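PDB 4TX3: peptide synthetase, module 7 from Actinoplanes teichomyceticus, which probably serves as the condensation-like X-domain of the teicoplanin synthetase, recruiting the cytochrome P450 enzymes that crosslink the peptide. Local coordinates for residues 238-243 / 399-404; 418-423 / 430-435; 444-449 / 455-460. All blocks are in the same frame, centred on the assembly; numbering follows the deposited sequence.

Contact 1: 238-243 / 399-404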
loop_
_atom_site.group_PDB
_atom_site.type_symbol
_atom_site.label_atom_id
_atom_site.label_comp_id
_atom_site.label_asym_id
_atom_site.label_seq_id
_atom_site.Cartn_x
_atom_site.Cartn_y
_atom_site.Cartn_z
ATOM N N VAL B 238 -24.777 -9.233 12.218
ATOM C CA VAL B 238 -24.813 -10.686 12.196
ATOM C C VAL B 238 -23.708 -11.154 11.253
ATOM O O VAL B 238 -23.539 -10.607 10.157
ATOM C CB VAL B 238 -26.193 -11.248 11.729
ATOM C CG1 VAL B 238 -27.290 -10.829 12.677
ATOM C CG2 VAL B 238 -26.547 -10.770 10.325
ATOM N N ALA B 239 -22.935 -12.144 11.688
ATOM C CA ALA B 239 -21.861 -12.681 10.869
ATOM C C ALA B 239 -22.438 -13.525 9.755
ATOM O O ALA B 239 -23.626 -13.846 9.741
ATOM C CB ALA B 239 -20.889 -13.500 11.703
ATOM N N LEU B 240 -21.571 -13.918 8.837
ATOM C CA LEU B 240 -22.019 -14.536 7.616
ATOM C C LEU B 240 -20.814 -15.175 6.952
ATOM O O LEU B 240 -19.769 -14.526 6.838
ATOM C CB LEU B 240 -22.672 -13.465 6.738
ATOM C CG LEU B 240 -23.018 -13.588 5.265
ATOM C CD1 LEU B 240 -23.880 -12.404 4.934
ATOM C CD2 LEU B 240 -21.786 -13.559 4.399
ATOM N N ARG B 241 -20.946 -16.431 6.523
ATOM C CA ARG B 241 -19.878 -17.078 5.772
ATOM C C ARG B 241 -20.386 -17.817 4.533
ATOM O O ARG B 241 -21.427 -18.449 4.580
ATOM C CB ARG B 241 -19.105 -18.060 6.660
ATOM C CG ARG B 241 -17.836 -18.582 5.971
ATOM C CD ARG B 241 -17.246 -19.862 6.564
ATOM N NE ARG B 241 -16.301 -20.446 5.612
ATOM C CZ ARG B 241 -15.028 -20.076 5.502
ATOM N NH1 ARG B 241 -14.531 -19.137 6.307
ATOM N NH2 ARG B 241 -14.248 -20.644 4.594
ATOM N N LEU B 242 -19.631 -17.716 3.436
ATOM C CA LEU B 242 -19.733 -18.592 2.267
ATOM C C LEU B 242 -18.480 -19.460 2.167
ATOM O O LEU B 242 -17.367 -18.928 2.128
ATOM C CB LEU B 242 -19.895 -17.772 0.983
ATOM C CG LEU B 242 -19.932 -18.578 -0.312
ATOM C CD1 LEU B 242 -21.192 -19.473 -0.371
ATOM C CD2 LEU B 242 -19.860 -17.645 -1.504
ATOM N N ASP B 243 -18.641 -20.785 2.129
ATOM C CA ASP B 243 -17.488 -21.699 2.198
ATOM C C ASP B 243 -16.607 -21.579 0.949
ATOM O O ASP B 243 -17.027 -20.998 -0.047
ATOM C CB ASP B 243 -17.955 -23.153 2.386
ATOM C CG ASP B 243 -18.458 -23.435 3.796
ATOM O OD1 ASP B 243 -18.013 -22.747 4.745
ATOM O OD2 ASP B 243 -19.302 -24.346 3.964
ATOM N N LEU B 399 -30.175 -1.708 5.417
ATOM C CA LEU B 399 -29.286 -2.865 5.458
ATOM C C LEU B 399 -27.970 -2.575 4.736
ATOM O O LEU B 399 -27.937 -1.869 3.730
ATOM C CB LEU B 399 -29.964 -4.093 4.836
ATOM C CG LEU B 399 -31.368 -4.417 5.356
ATOM C CD1 LEU B 399 -32.111 -5.349 4.414
ATOM C CD2 LEU B 399 -31.282 -5.005 6.744
ATOM N N ALA B 400 -26.884 -3.139 5.253
ATOM C CA ALA B 400 -25.567 -2.945 4.665
ATOM C C ALA B 400 -24.731 -4.205 4.832
ATOM O O ALA B 400 -24.395 -4.601 5.942
ATOM C CB ALA B 400 -24.855 -1.732 5.296
ATOM N N PHE B 401 -24.403 -4.830 3.711
ATOM C CA PHE B 401 -23.590 -6.030 3.706
ATOM C C PHE B 401 -22.140 -5.652 3.512
ATOM O O PHE B 401 -21.817 -4.890 2.586
ATOM C CB PHE B 401 -24.025 -6.980 2.591
ATOM C CG PHE B 401 -25.388 -7.606 2.798
ATOM C CD1 PHE B 401 -26.540 -6.929 2.442
ATOM C CD2 PHE B 401 -25.506 -8.887 3.298
ATOM C CE1 PHE B 401 -27.779 -7.507 2.607
ATOM C CE2 PHE B 401 -26.747 -9.466 3.464
ATOM C CZ PHE B 401 -27.880 -8.778 3.111
ATOM N N ALA B 402 -21.280 -6.182 4.385
ATOM C CA ALA B 402 -19.830 -6.035 4.255
ATOM C C ALA B 402 -19.167 -7.417 4.152
ATOM O O ALA B 402 -19.002 -8.124 5.152
ATOM C CB ALA B 402 -19.266 -5.250 5.425
ATOM N N LEU B 403 -18.801 -7.791 2.932
ATOM C CA LEU B 403 -18.220 -9.094 2.644
ATOM C C LEU B 403 -16.773 -8.967 2.220
ATOM O O LEU B 403 -16.431 -8.081 1.421
ATOM C CB LEU B 403 -18.997 -9.816 1.536
ATOM C CG LEU B 403 -20.521 -9.942 1.609
ATOM C CD1 LEU B 403 -20.967 -10.921 0.548
ATOM C CD2 LEU B 403 -20.991 -10.382 2.975
ATOM N N THR B 404 -15.938 -9.870 2.737
ATOM C CA THR B 404 -14.519 -9.936 2.394
ATOM C C THR B 404 -14.158 -11.255 1.719
ATOM O O THR B 404 -14.378 -12.318 2.288
ATOM C CB THR B 404 -13.632 -9.785 3.638
ATOM O OG1 THR B 404 -13.880 -8.518 4.248
ATOM C CG2 THR B 404 -12.147 -9.890 3.269
#

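Contact 2: 418-423 / 430-435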
loop_
_atom_site.group_PDB
_atom_site.type_symbol
_atom_site.label_atom_id
_atom_site.label_comp_id
_atom_site.label_asym_id
_atom_site.label_seq_id
_atom_site.Cartn_x
_atom_site.Cartn_y
_atom_site.Cartn_z
ATOM N N GLY B 418 -17.947 -12.274 6.377
ATOM C CA GLY B 418 -18.518 -10.950 6.501
ATOM C C GLY B 418 -19.625 -10.755 7.504
ATOM O O GLY B 418 -19.873 -11.605 8.364
ATOM N N ALA B 419 -20.289 -9.614 7.389
ATOM C CA ALA B 419 -21.325 -9.259 8.326
ATOM C C ALA B 419 -22.401 -8.430 7.659
ATOM O O ALA B 419 -22.131 -7.699 6.705
ATOM C CB ALA B 419 -20.741 -8.504 9.494
ATOM N N LEU B 420 -23.619 -8.570 8.174
ATOM C CA LEU B 420 -24.747 -7.758 7.760
ATOM C C LEU B 420 -25.040 -6.743 8.854
ATOM O O LEU B 420 -25.380 -7.122 9.968
ATOM C CB LEU B 420 -25.989 -8.628 7.481
ATOM C CG LEU B 420 -27.294 -7.856 7.264
ATOM C CD1 LEU B 420 -27.192 -6.896 6.065
ATOM C CD2 LEU B 420 -28.459 -8.787 7.082
ATOM N N HIS B 421 -24.892 -5.459 8.556
ATOM C CA HIS B 421 -25.276 -4.440 9.518
ATOM C C HIS B 421 -26.705 -4.008 9.229
ATOM O O HIS B 421 -27.088 -3.882 8.070
ATOM C CB HIS B 421 -24.319 -3.254 9.463
ATOM C CG HIS B 421 -22.891 -3.618 9.746
ATOM N ND1 HIS B 421 -22.159 -3.032 10.755
ATOM C CD2 HIS B 421 -22.058 -4.497 9.143
ATOM C CE1 HIS B 421 -20.939 -3.538 10.764
ATOM N NE2 HIS B 421 -20.851 -4.430 9.797
ATOM N N TYR B 422 -27.505 -3.794 10.266
ATOM C CA TYR B 422 -28.893 -3.409 10.039
ATOM C C TYR B 422 -29.349 -2.342 10.998
ATOM O O TYR B 422 -28.804 -2.185 12.090
ATOM C CB TYR B 422 -29.824 -4.618 10.161
ATOM C CG TYR B 422 -29.774 -5.247 11.530
ATOM C CD1 TYR B 422 -28.789 -6.180 11.850
ATOM C CD2 TYR B 422 -30.693 -4.899 12.513
ATOM C CE1 TYR B 422 -28.726 -6.757 13.104
ATOM C CE2 TYR B 422 -30.632 -5.469 13.777
ATOM C CZ TYR B 422 -29.648 -6.396 14.062
ATOM O OH TYR B 422 -29.587 -6.972 15.310
ATOM N N ALA B 423 -30.381 -1.626 10.582
ATOM C CA ALA B 423 -30.943 -0.554 11.383
ATOM C C ALA B 423 -31.821 -1.172 12.463
ATOM O O ALA B 423 -32.897 -1.696 12.172
ATOM C CB ALA B 423 -31.734 0.410 10.507
ATOM N N ASP B 430 -33.048 -11.535 14.661
ATOM C CA ASP B 430 -33.440 -12.780 13.980
ATOM C C ASP B 430 -33.888 -12.535 12.535
ATOM O O ASP B 430 -33.613 -13.341 11.646
ATOM C CB ASP B 430 -34.542 -13.528 14.764
ATOM C CG ASP B 430 -35.805 -12.693 14.998
ATOM O OD1 ASP B 430 -36.219 -11.904 14.112
ATOM O OD2 ASP B 430 -36.417 -12.857 16.081
ATOM N N THR B 431 -34.577 -11.421 12.306
ATOM C CA THR B 431 -34.905 -11.005 10.955
ATOM C C THR B 431 -33.635 -10.860 10.119
ATOM O O THR B 431 -33.583 -11.323 8.984
ATOM C CB THR B 431 -35.682 -9.683 10.947
ATOM O OG1 THR B 431 -36.796 -9.788 11.840
ATOM C CG2 THR B 431 -36.197 -9.371 9.550
ATOM N N ALA B 432 -32.604 -10.244 10.692
ATOM C CA ALA B 432 -31.372 -9.992 9.952
ATOM C C ALA B 432 -30.580 -11.267 9.764
ATOM O O ALA B 432 -29.868 -11.426 8.767
ATOM C CB ALA B 432 -30.542 -8.963 10.654
ATOM N N ALA B 433 -30.705 -12.173 10.729
ATOM C CA ALA B 433 -30.013 -13.447 10.680
ATOM C C ALA B 433 -30.562 -14.345 9.561
ATOM O O ALA B 433 -29.803 -15.047 8.885
ATOM C CB ALA B 433 -30.114 -14.146 12.030
ATOM N N SER B 434 -31.878 -14.310 9.370
ATOM C CA SER B 434 -32.527 -14.990 8.256
ATOM C C SER B 434 -32.043 -14.459 6.908
ATOM O O SER B 434 -31.700 -15.226 6.000
ATOM C CB SER B 434 -34.041 -14.830 8.347
ATOM O OG SER B 434 -34.518 -15.324 9.574
ATOM N N LEU B 435 -32.029 -13.138 6.788
ATOM C CA LEU B 435 -31.515 -12.490 5.599
ATOM C C LEU B 435 -30.102 -12.917 5.301
ATOM O O LEU B 435 -29.797 -13.280 4.168
ATOM C CB LEU B 435 -31.559 -10.971 5.745
ATOM C CG LEU B 435 -32.710 -10.290 5.013
ATOM C CD1 LEU B 435 -32.735 -8.824 5.382
ATOM C CD2 LEU B 435 -32.588 -10.498 3.499
#

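Contact 3: 444-449 / 455-460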
loop_
_atom_site.group_PDB
_atom_site.type_symbol
_atom_site.label_atom_id
_atom_site.label_comp_id
_atom_site.label_asym_id
_atom_site.label_seq_id
_atom_site.Cartn_x
_atom_site.Cartn_y
_atom_site.Cartn_z
ATOM N N GLU B 444 -24.899 -20.189 -2.575
ATOM C CA GLU B 444 -24.558 -21.601 -2.815
ATOM C C GLU B 444 -25.283 -22.204 -4.039
ATOM O O GLU B 444 -24.628 -22.734 -4.951
ATOM C CB GLU B 444 -24.855 -22.432 -1.572
ATOM C CG GLU B 444 -23.986 -22.070 -0.377
ATOM C CD GLU B 444 -24.530 -22.619 0.934
ATOM O OE1 GLU B 444 -25.726 -22.998 0.977
ATOM O OE2 GLU B 444 -23.763 -22.681 1.922
ATOM N N GLN B 445 -26.618 -22.112 -4.065
ATOM C CA GLN B 445 -27.429 -22.625 -5.184
ATOM C C GLN B 445 -26.983 -22.087 -6.534
ATOM O O GLN B 445 -26.888 -22.804 -7.526
ATOM C CB GLN B 445 -28.910 -22.274 -4.990
ATOM C CG GLN B 445 -29.459 -22.677 -3.652
ATOM C CD GLN B 445 -30.826 -22.084 -3.393
ATOM O OE1 GLN B 445 -31.657 -21.968 -4.300
ATOM N NE2 GLN B 445 -31.065 -21.692 -2.148
ATOM N N VAL B 446 -26.729 -20.798 -6.555
ATOM C CA VAL B 446 -26.436 -20.111 -7.783
ATOM C C VAL B 446 -25.014 -20.493 -8.227
ATOM O O VAL B 446 -24.719 -20.589 -9.422
ATOM C CB VAL B 446 -26.652 -18.584 -7.574
ATOM C CG1 VAL B 446 -25.492 -17.786 -8.048
ATOM C CG2 VAL B 446 -27.966 -18.133 -8.217
ATOM N N ALA B 447 -24.147 -20.766 -7.257
ATOM C CA ALA B 447 -22.801 -21.275 -7.553
ATOM C C ALA B 447 -22.833 -22.646 -8.214
ATOM O O ALA B 447 -22.121 -22.884 -9.186
ATOM C CB ALA B 447 -21.975 -21.343 -6.301
ATOM N N GLU B 448 -23.636 -23.556 -7.676
ATOM C CA GLU B 448 -23.751 -24.877 -8.280
ATOM C C GLU B 448 -24.547 -24.842 -9.599
ATOM O O GLU B 448 -24.191 -25.518 -10.568
ATOM C CB GLU B 448 -24.393 -25.856 -7.296
ATOM C CG GLU B 448 -25.084 -27.030 -7.977
ATOM C CD GLU B 448 -24.912 -28.351 -7.237
ATOM O OE1 GLU B 448 -25.216 -28.394 -6.025
ATOM O OE2 GLU B 448 -24.464 -29.343 -7.870
ATOM N N ASP B 449 -25.602 -24.029 -9.639
ATOM C CA ASP B 449 -26.502 -23.980 -10.792
ATOM C C ASP B 449 -26.743 -22.561 -11.301
ATOM O O ASP B 449 -27.786 -21.959 -11.032
ATOM C CB ASP B 449 -27.834 -24.624 -10.426
ATOM C CG ASP B 449 -28.801 -24.647 -11.582
ATOM O OD1 ASP B 449 -28.349 -24.517 -12.760
ATOM O OD2 ASP B 449 -30.014 -24.796 -11.295
ATOM N N SER B 455 -37.509 -17.578 -9.250
ATOM C CA SER B 455 -38.644 -18.354 -8.756
ATOM C C SER B 455 -38.275 -19.768 -8.273
ATOM O O SER B 455 -39.034 -20.375 -7.521
ATOM C CB SER B 455 -39.707 -18.467 -9.847
ATOM O OG SER B 455 -39.199 -19.218 -10.939
ATOM N N ASP B 456 -37.137 -20.291 -8.725
ATOM C CA ASP B 456 -36.645 -21.580 -8.251
ATOM C C ASP B 456 -35.677 -21.487 -7.073
ATOM O O ASP B 456 -35.091 -22.493 -6.708
ATOM C CB ASP B 456 -35.911 -22.355 -9.351
ATOM C CG ASP B 456 -36.622 -22.334 -10.679
ATOM O OD1 ASP B 456 -37.884 -22.374 -10.692
ATOM O OD2 ASP B 456 -35.888 -22.320 -11.710
ATOM N N LEU B 457 -35.464 -20.297 -6.517
ATOM C CA LEU B 457 -34.541 -20.155 -5.395
ATOM C C LEU B 457 -35.176 -20.729 -4.130
ATOM O O LEU B 457 -36.298 -20.374 -3.766
ATOM C CB LEU B 457 -34.150 -18.692 -5.172
ATOM C CG LEU B 457 -33.329 -17.994 -6.262
ATOM C CD1 LEU B 457 -32.976 -16.571 -5.852
ATOM C CD2 LEU B 457 -32.067 -18.767 -6.652
ATOM N N ASP B 458 -34.459 -21.635 -3.476
ATOM C CA ASP B 458 -34.902 -22.191 -2.211
ATOM C C ASP B 458 -34.414 -21.317 -1.054
ATOM O O ASP B 458 -33.219 -21.143 -0.854
ATOM C CB ASP B 458 -34.397 -23.624 -2.057
ATOM C CG ASP B 458 -34.849 -24.269 -0.748
ATOM O OD1 ASP B 458 -35.893 -23.852 -0.197
ATOM O OD2 ASP B 458 -34.151 -25.192 -0.266
ATOM N N ILE B 459 -35.347 -20.756 -0.303
ATOM C CA ILE B 459 -35.000 -19.922 0.834
ATOM C C ILE B 459 -35.526 -20.520 2.132
ATOM O O ILE B 459 -35.606 -19.832 3.155
ATOM C CB ILE B 459 -35.569 -18.509 0.692
ATOM C CG1 ILE B 459 -37.096 -18.581 0.678
ATOM C CG2 ILE B 459 -35.024 -17.844 -0.549
ATOM C CD1 ILE B 459 -37.770 -17.266 0.649
ATOM N N LEU B 460 -35.916 -21.787 2.085
ATOM C CA LEU B 460 -36.336 -22.473 3.291
ATOM C C LEU B 460 -35.139 -22.580 4.217
ATOM O O LEU B 460 -34.068 -23.013 3.791
ATOM C CB LEU B 460 -36.900 -23.857 2.974
ATOM C CG LEU B 460 -37.393 -24.596 4.219
ATOM C CD1 LEU B 460 -38.647 -23.923 4.759
ATOM C CD2 LEU B 460 -37.631 -26.069 3.929
#

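Contact 1: 238-243 / 399-404
Leu240 reaches across to Leu403 and Phe401 by purely apolar contact, the methyl groups at the end of its side chain doing all the touching. Its CD2 lies 3.6 Å from CD2 of Leu403, and its CD1 also comes within 4.0 Å of that same Leu403 CD2, so one methyl of Leu403 meets both branches of Leu240. The two leucine side chains cross at about a right angle. Towards Phe401 the approach is from the rim: Leu240 CD1 sits near the ring plane, 4.2 Å from CD2 of the phenylalanine, and covers neither face. With chi1 at 166°, CG of Leu240 swings to the side opposite the backbone N, which carries both methyls over towards the other strand.

The two segments are not adjacent in the sheet. They belong to the four-stranded mixed sheet of a condensation-domain fold of the chloramphenicol acetyltransferase type, and strand 413-423 runs between them, antiparallel to each. Its Gly418 is bonded through the backbone to Leu240 and has no side chain to stand between the leucines. Phe401 also packs on Leu439 of helix 429-448.

The polar interaction stays within 238-243: a salt bridge joins Arg241 NE to Asp243 OD1 at 3.0 Å. The carboxylate oxygen uses its anti lone pair and lies close to the guanidinium plane, just ahead of helix 244-255.

Contact 2: 418-423 / 430-435
Ala432 of the helix sets its methyl over a face of the Tyr422 ring, a CH-pi contact in which CB stands 3.9 Å from the ring centroid and 27° off the ring normal. The methyl is displaced towards the rim, where Ala432 CB comes to 3.5 Å from CD1 of the tyrosine. Beside it, Leu420 brings a single branch to the helix: its CD2 lies 3.4 Å from the carbonyl O of Ala432 and 4.0 Å from CB of Leu435. Leu420 thus touches the helix at a backbone oxygen as well as at side-chain carbons, and meets Leu435 at a slant, near the root of that side chain.

In Tyr422, CG lies between the backbone N and the carbonyl carbon (chi1 61°), which lays the ring alongside the helix so that a face, not the edge, receives the alanine. The axes of the two short segments come to 9.2 Å of each other, with the methyl of Ala432 held against the Tyr422 ring.

Further out, the helical turn is tied together at Asp430, whose carbonyl O accepts from both the N and the OG of Ser434, 3.0 Å from each, the two donors arriving from opposite faces of the carbonyl plane. Thr431 OG1 is hydrogen-bonded to Asp224.

After strand 413-423 the chain leaves the sheet by a short connection and returns as helix 429-448, packed on the sheet and running roughly antiparallel to the strand (140° between segments 418-423 and 430-435). Leu399 of strand 399-407 touches Leu420, Tyr422 and Leu435, Val238 of strand 235-242 flanks Leu420, and Leu435 turns to Leu272 and Tyr276 of helix 261-278.

Contact 3: 444-449 / 455-460
Gln445 extends from the last turn of helix 429-448 and lays its carboxamide alongside the backbone of Asp458. Asp458 N gives its hydrogen to Gln445 OE1 at 2.9 Å, while Gln445 NE2 donates to Asp458 O at 2.6 Å. In the second bond NE2 lies in the carbonyl plane on a lone pair of Asp458 O, and that oxygen is only 12° out of the amide plane. The first arrives tilted from the plane of the glutamine C=O. With CG beside the backbone N (chi1 -52°) and the chain straight beyond it, the amide is carried clear of the helix to the loop. Meeting the N-H and C=O of one residue much as a neighbouring strand would, it ties the loop after the helix back onto it.

Leu457 comes in next to this pairing, its CD2 4.0 Å from Gln445 OE1 and, more loosely, 4.4 Å from CG2 of Val446, and also packs on Met271 of helix 261-278. Asp458 turns its carboxylate to other partners: OD1 accepts from Leu460 N in an Asx turn, and OD2 forms a salt bridge with Arg441.

Replacing Gln445 with a leucine would probably leave both the N and the O of Asp458 without their present mates and free the loop to shift. The glutamine grips peptide groups, and the carboxylate of Asp458, through its Asx turn and Arg441, probably helps keep them in place.

Contacts 1 and 2 belong to the buried packing of one sheet against its helices, their centres 8 Å apart, whereas contact 3, farther from the chain centre, is buried at Gln445, Val446 and Leu457 but reaches the surface at Asp458. Strand 413-423 connects the first two: it is the middle strand bridged over in contact 1 and the helix-facing strand of contact 2, and Phe401 CE1 packs on Leu420 CD1 at 3.6 Å. Helix 429-448 supplies one side of both contact 2 and contact 3, near its two ends. Chemistry changes accordingly: methyls meet a ring edge in contact 1 and a ring face in contact 2, while an amide-to-backbone pairing fastens the loop after the helix.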